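Local coordinates for protein putative thioesterase II (Thermobifida fusca, PDB 3BBJ) that probably hydrolyses acyl thioesters such as acyl-CoA, as a putative type II thioesterase with two hotdog-family domains in one chain, at residues 203-208 and 247-252; 215-220 and 264-269. All coordinates share one frame; numbering follows the deposited sequence.

In the fold
From helix 191-198 the chain runs through loop residues 203-208 of contact 1, whose last four form a 3-10 turn, and soon reaches strand 217-224, the first half of contact 2 (215-220). Strands 233-243, 246-254 and 260-269 follow as an antiparallel run. Contact 1 closes a 38-residue loop on 247-252, contact 2 a 43-residue loop on 264-269; since the segments alternate along the chain, the two loops cross rather than nest. Strands 246-254 and 260-269 lie side by side, so contact 1 fastens the turn to the sheet, whereas contact 2 sets strand 217-224 against the other edge of 260-269, the two centres about 9 Å apart.

Contact 1: 203-208 and 247-252; sequences PPIVSL and FDENVD
The carbonyl oxygen of Pro204, a residue whose CA lies 3.3 Å from Glu249 OE1, takes two bonds from Ser207: one from the backbone N at 3.1 Å and one from OG at 2.7 Å, the hydroxyl arriving nearly along the C=O axis. This double grip closes the 3-10 turn 205-208, which packs on strand 246-254 in the C-terminal hotdog-family domain. Across to the strand, Ile205 N donates to Glu249 OE1 at 3.1 Å with an N-H...O angle of 162°, coming from above the carboxylate plane, 55° out of it. Glu249 reaches that far because CG is anti to the backbone N (chi1 179°) and its chain stays extended beyond. Ile205 lies obliquely across the same aliphatic stem, CG2 3.7 Å from Glu249 CB, while the end of its side chain turns away from the strand; the residue also touches Leu174 and Cys239. Two residues earlier on the strand, Phe247 offers a ring face to Val206 in a CH-pi contact, Val206 CB standing 3.6 Å above the centroid, almost exactly on the ring normal. Replacing the ring with an alanine here would probably strip Val206 of this floor and open a gap beneath it. Asp248, between Phe247 and Glu249, sets off from the backbone away from the turn, and its OD1 forms a salt bridge with Arg225 of the second subunit. The Val206 methyls spread over different parts of the ring, CG2 toward CD1 and CG1 out to Phe247 CZ at 3.6 Å.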
# COMPACT_ATOMS: atom_id res chain seq x y z
N PRO A 203 -7.72 16.95 -3.09
CA PRO A 203 -7.97 16.90 -4.53
C PRO A 203 -7.17 15.77 -5.15
O PRO A 203 -6.00 15.59 -4.81
CB PRO A 203 -7.47 18.25 -5.05
CG PRO A 203 -7.43 19.14 -3.89
CD PRO A 203 -7.19 18.27 -2.68
N PRO A 204 -7.81 14.96 -6.00
CA PRO A 204 -7.05 13.92 -6.68
C PRO A 204 -5.82 14.51 -7.38
O PRO A 204 -5.95 15.47 -8.14
CB PRO A 204 -8.06 13.33 -7.66
CG PRO A 204 -9.37 13.52 -6.96
CD PRO A 204 -9.24 14.87 -6.31
N ILE A 205 -4.65 13.94 -7.10
CA ILE A 205 -3.38 14.45 -7.62
C ILE A 205 -3.30 14.43 -9.17
O ILE A 205 -2.59 15.23 -9.80
CB ILE A 205 -2.18 13.68 -6.98
CG1 ILE A 205 -0.87 14.45 -7.16
CG2 ILE A 205 -2.11 12.25 -7.51
CD1 ILE A 205 -0.86 15.79 -6.48
N VAL A 206 -4.06 13.53 -9.77
CA VAL A 206 -4.07 13.39 -11.21
C VAL A 206 -4.59 14.63 -11.93
O VAL A 206 -4.26 14.85 -13.09
CB VAL A 206 -4.89 12.14 -11.66
CG1 VAL A 206 -6.41 12.29 -11.32
CG2 VAL A 206 -4.69 11.88 -13.12
N SER A 207 -5.40 15.42 -11.24
CA SER A 207 -5.97 16.62 -11.81
C SER A 207 -4.87 17.58 -12.25
O SER A 207 -5.09 18.36 -13.16
CB SER A 207 -6.92 17.28 -10.82
OG SER A 207 -6.22 17.71 -9.67
N LEU A 208 -3.70 17.51 -11.61
CA LEU A 208 -2.56 18.36 -11.95
C LEU A 208 -1.79 17.94 -13.19
O LEU A 208 -0.90 18.66 -13.62
CB LEU A 208 -1.56 18.37 -10.79
CG LEU A 208 -2.03 18.99 -9.49
CD1 LEU A 208 -0.92 18.86 -8.47
CD2 LEU A 208 -2.45 20.44 -9.71
N PHE A 247 -2.82 5.93 -12.19
CA PHE A 247 -1.96 6.85 -11.45
C PHE A 247 -1.84 6.41 -9.99
O PHE A 247 -2.72 5.74 -9.45
CB PHE A 247 -2.44 8.30 -11.54
CG PHE A 247 -3.78 8.55 -10.91
CD1 PHE A 247 -4.95 8.31 -11.61
CD2 PHE A 247 -3.87 9.05 -9.62
CE1 PHE A 247 -6.17 8.51 -11.04
CE2 PHE A 247 -5.11 9.28 -9.03
CZ PHE A 247 -6.27 9.01 -9.73
N ASP A 248 -0.72 6.80 -9.39
CA ASP A 248 -0.49 6.60 -7.96
C ASP A 248 -0.64 7.95 -7.23
O ASP A 248 -0.13 8.98 -7.69
CB ASP A 248 0.89 6.00 -7.69
CG ASP A 248 2.03 6.90 -8.17
OD1 ASP A 248 2.14 7.10 -9.40
OD2 ASP A 248 2.83 7.37 -7.34
N GLU A 249 -1.37 7.94 -6.11
CA GLU A 249 -1.50 9.13 -5.25
C GLU A 249 -0.93 8.79 -3.88
O GLU A 249 -1.46 7.95 -3.16
CB GLU A 249 -2.96 9.57 -5.14
CG GLU A 249 -3.24 10.78 -4.27
CD GLU A 249 -4.73 11.20 -4.30
OE1 GLU A 249 -5.28 11.41 -5.41
OE2 GLU A 249 -5.34 11.33 -3.20
N ASN A 250 0.14 9.45 -3.51
CA ASN A 250 0.85 9.17 -2.28
C ASN A 250 0.61 10.30 -1.30
O ASN A 250 1.05 11.41 -1.56
CB ASN A 250 2.33 9.05 -2.61
CG ASN A 250 2.56 8.20 -3.82
OD1 ASN A 250 2.12 7.07 -3.85
ND2 ASN A 250 3.22 8.74 -4.85
N VAL A 251 -0.07 10.02 -0.18
CA VAL A 251 -0.40 11.05 0.80
C VAL A 251 0.26 10.75 2.16
O VAL A 251 0.08 9.69 2.73
CB VAL A 251 -1.95 11.20 0.95
CG1 VAL A 251 -2.31 12.15 2.10
CG2 VAL A 251 -2.60 11.64 -0.36
N ASP A 252 1.04 11.69 2.65
CA ASP A 252 1.62 11.58 3.99
C ASP A 252 0.99 12.66 4.86
O ASP A 252 0.69 13.76 4.37
CB ASP A 252 3.14 11.70 3.93
CG ASP A 252 3.78 10.60 3.09
OD1 ASP A 252 3.48 9.42 3.33
OD2 ASP A 252 4.56 10.91 2.16

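Contact 2: 215-220 and 264-269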
# COMPACT_ATOMS: atom_id res chain seq x y z
N ALA A 215 -11.00 10.01 -10.07
CA ALA A 215 -11.05 8.63 -10.54
C ALA A 215 -11.55 7.78 -9.40
O ALA A 215 -11.26 8.06 -8.24
CB ALA A 215 -9.66 8.13 -10.99
N PRO A 216 -12.32 6.75 -9.71
CA PRO A 216 -12.60 5.91 -8.56
C PRO A 216 -11.34 5.18 -8.12
O PRO A 216 -10.53 4.73 -8.96
CB PRO A 216 -13.66 4.91 -9.06
CG PRO A 216 -13.93 5.25 -10.49
CD PRO A 216 -12.96 6.28 -10.95
N THR A 217 -11.16 5.10 -6.80
CA THR A 217 -10.04 4.38 -6.21
C THR A 217 -10.20 2.91 -6.49
O THR A 217 -11.30 2.37 -6.40
CB THR A 217 -9.96 4.56 -4.69
OG1 THR A 217 -9.94 5.95 -4.40
CG2 THR A 217 -8.69 3.93 -4.13
N VAL A 218 -9.09 2.26 -6.84
CA VAL A 218 -9.09 0.83 -7.02
C VAL A 218 -8.57 0.19 -5.74
O VAL A 218 -9.17 -0.76 -5.24
CB VAL A 218 -8.27 0.42 -8.23
CG1 VAL A 218 -8.09 -1.08 -8.23
CG2 VAL A 218 -8.96 0.91 -9.51
N GLU A 219 -7.46 0.72 -5.20
CA GLU A 219 -6.84 0.18 -4.00
C GLU A 219 -6.22 1.30 -3.19
O GLU A 219 -5.64 2.20 -3.74
CB GLU A 219 -5.77 -0.86 -4.38
CG GLU A 219 -5.30 -1.82 -3.21
CD GLU A 219 -4.37 -1.18 -2.20
OE1 GLU A 219 -3.55 -0.32 -2.56
OE2 GLU A 219 -4.46 -1.57 -1.01
N LEU A 220 -6.37 1.26 -1.86
CA LEU A 220 -5.67 2.18 -0.96
C LEU A 220 -5.21 1.37 0.24
O LEU A 220 -6.00 0.64 0.84
CB LEU A 220 -6.56 3.35 -0.52
CG LEU A 220 -6.00 4.40 0.46
CD1 LEU A 220 -6.82 5.68 0.45
CD2 LEU A 220 -5.91 3.86 1.89
N SER A 264 0.08 6.89 3.12
CA SER A 264 -0.97 6.33 2.31
C SER A 264 -0.54 6.31 0.86
O SER A 264 0.11 7.23 0.38
CB SER A 264 -2.24 7.19 2.46
OG SER A 264 -3.38 6.63 1.81
N ARG A 265 -0.86 5.24 0.17
CA ARG A 265 -0.70 5.21 -1.27
C ARG A 265 -2.00 4.58 -1.83
O ARG A 265 -2.43 3.52 -1.35
CB ARG A 265 0.58 4.45 -1.71
CG ARG A 265 0.75 4.46 -3.29
CD ARG A 265 2.03 3.83 -3.93
NE ARG A 265 3.32 4.33 -3.40
CZ ARG A 265 4.34 3.56 -3.00
NH1 ARG A 265 4.27 2.23 -3.08
NH2 ARG A 265 5.45 4.12 -2.52
N GLN A 266 -2.66 5.26 -2.77
CA GLN A 266 -3.77 4.62 -3.51
C GLN A 266 -3.41 4.51 -5.00
O GLN A 266 -2.56 5.27 -5.51
CB GLN A 266 -5.15 5.29 -3.33
CG GLN A 266 -5.32 6.71 -3.85
CD GLN A 266 -6.79 7.14 -3.95
OE1 GLN A 266 -7.49 6.76 -4.89
NE2 GLN A 266 -7.24 7.96 -3.01
N LEU A 267 -4.05 3.54 -5.66
CA LEU A 267 -3.95 3.35 -7.12
C LEU A 267 -5.34 3.43 -7.72
O LEU A 267 -6.29 2.80 -7.25
CB LEU A 267 -3.33 1.98 -7.47
CG LEU A 267 -2.85 1.84 -8.92
CD1 LEU A 267 -1.53 2.64 -9.13
CD2 LEU A 267 -2.67 0.39 -9.36
N ALA A 268 -5.48 4.21 -8.79
CA ALA A 268 -6.78 4.38 -9.44
C ALA A 268 -6.60 4.54 -10.95
O ALA A 268 -5.53 4.97 -11.42
CB ALA A 268 -7.52 5.58 -8.87
N ARG A 269 -7.63 4.13 -11.70
CA ARG A 269 -7.63 4.31 -13.13
C ARG A 269 -8.72 5.26 -13.60
O ARG A 269 -9.93 5.02 -13.42
CB ARG A 269 -7.78 3.02 -13.90
CG ARG A 269 -7.31 3.22 -15.35
CD ARG A 269 -7.63 2.07 -16.24
NE ARG A 269 -6.93 2.24 -17.52
CZ ARG A 269 -7.35 1.76 -18.69
NH1 ARG A 269 -8.49 1.10 -18.81
NH2 ARG A 269 -6.61 1.99 -19.78
O HOH W 1 -10.42 3.47 -11.22
O HOH W 2 -1.32 1.27 -1.79
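A classic beta bulge interrupts strand 217-224, where Val218 and Glu219 both face Leu267 of the antiparallel partner strand. Leu267 O accepts both amides in its carbonyl plane, Val218 N at 2.9 Å and Glu219 N at 3.1 Å, and Leu267 N answers to Glu219 O at 2.8 Å. The chain turns a corner at Val218. Just before it, Thr217 OG1 donates to Gln266 OE1 over only 2.6 Å, from above the amide carbonyl plane (37° out of it), the two side chains crossing at about a right angle. Gln266 CG sits between the backbone N and the carbonyl carbon (chi1 65°), and the extended chain beyond carries OE1 to Thr217. Gln266 NE2 is held by Asp200, so both ends of the amide are fixed. Beside it on the same face, Leu220 CB packs 3.7 Å from Gln266 CB. At the far end, where 215-220 begins and 264-269 finishes, Ala215 CB meets Ala268 CB at 3.9 Å, and a water joins Pro216 O to Arg269 N. A second water links Glu219 OE1 with Arg265 O, while Glu219 OE2 bonds Thr221. Strand 217-224 lies between strands 57-65 and 260-269; strand 246-254 flanks 260-269 on its other side.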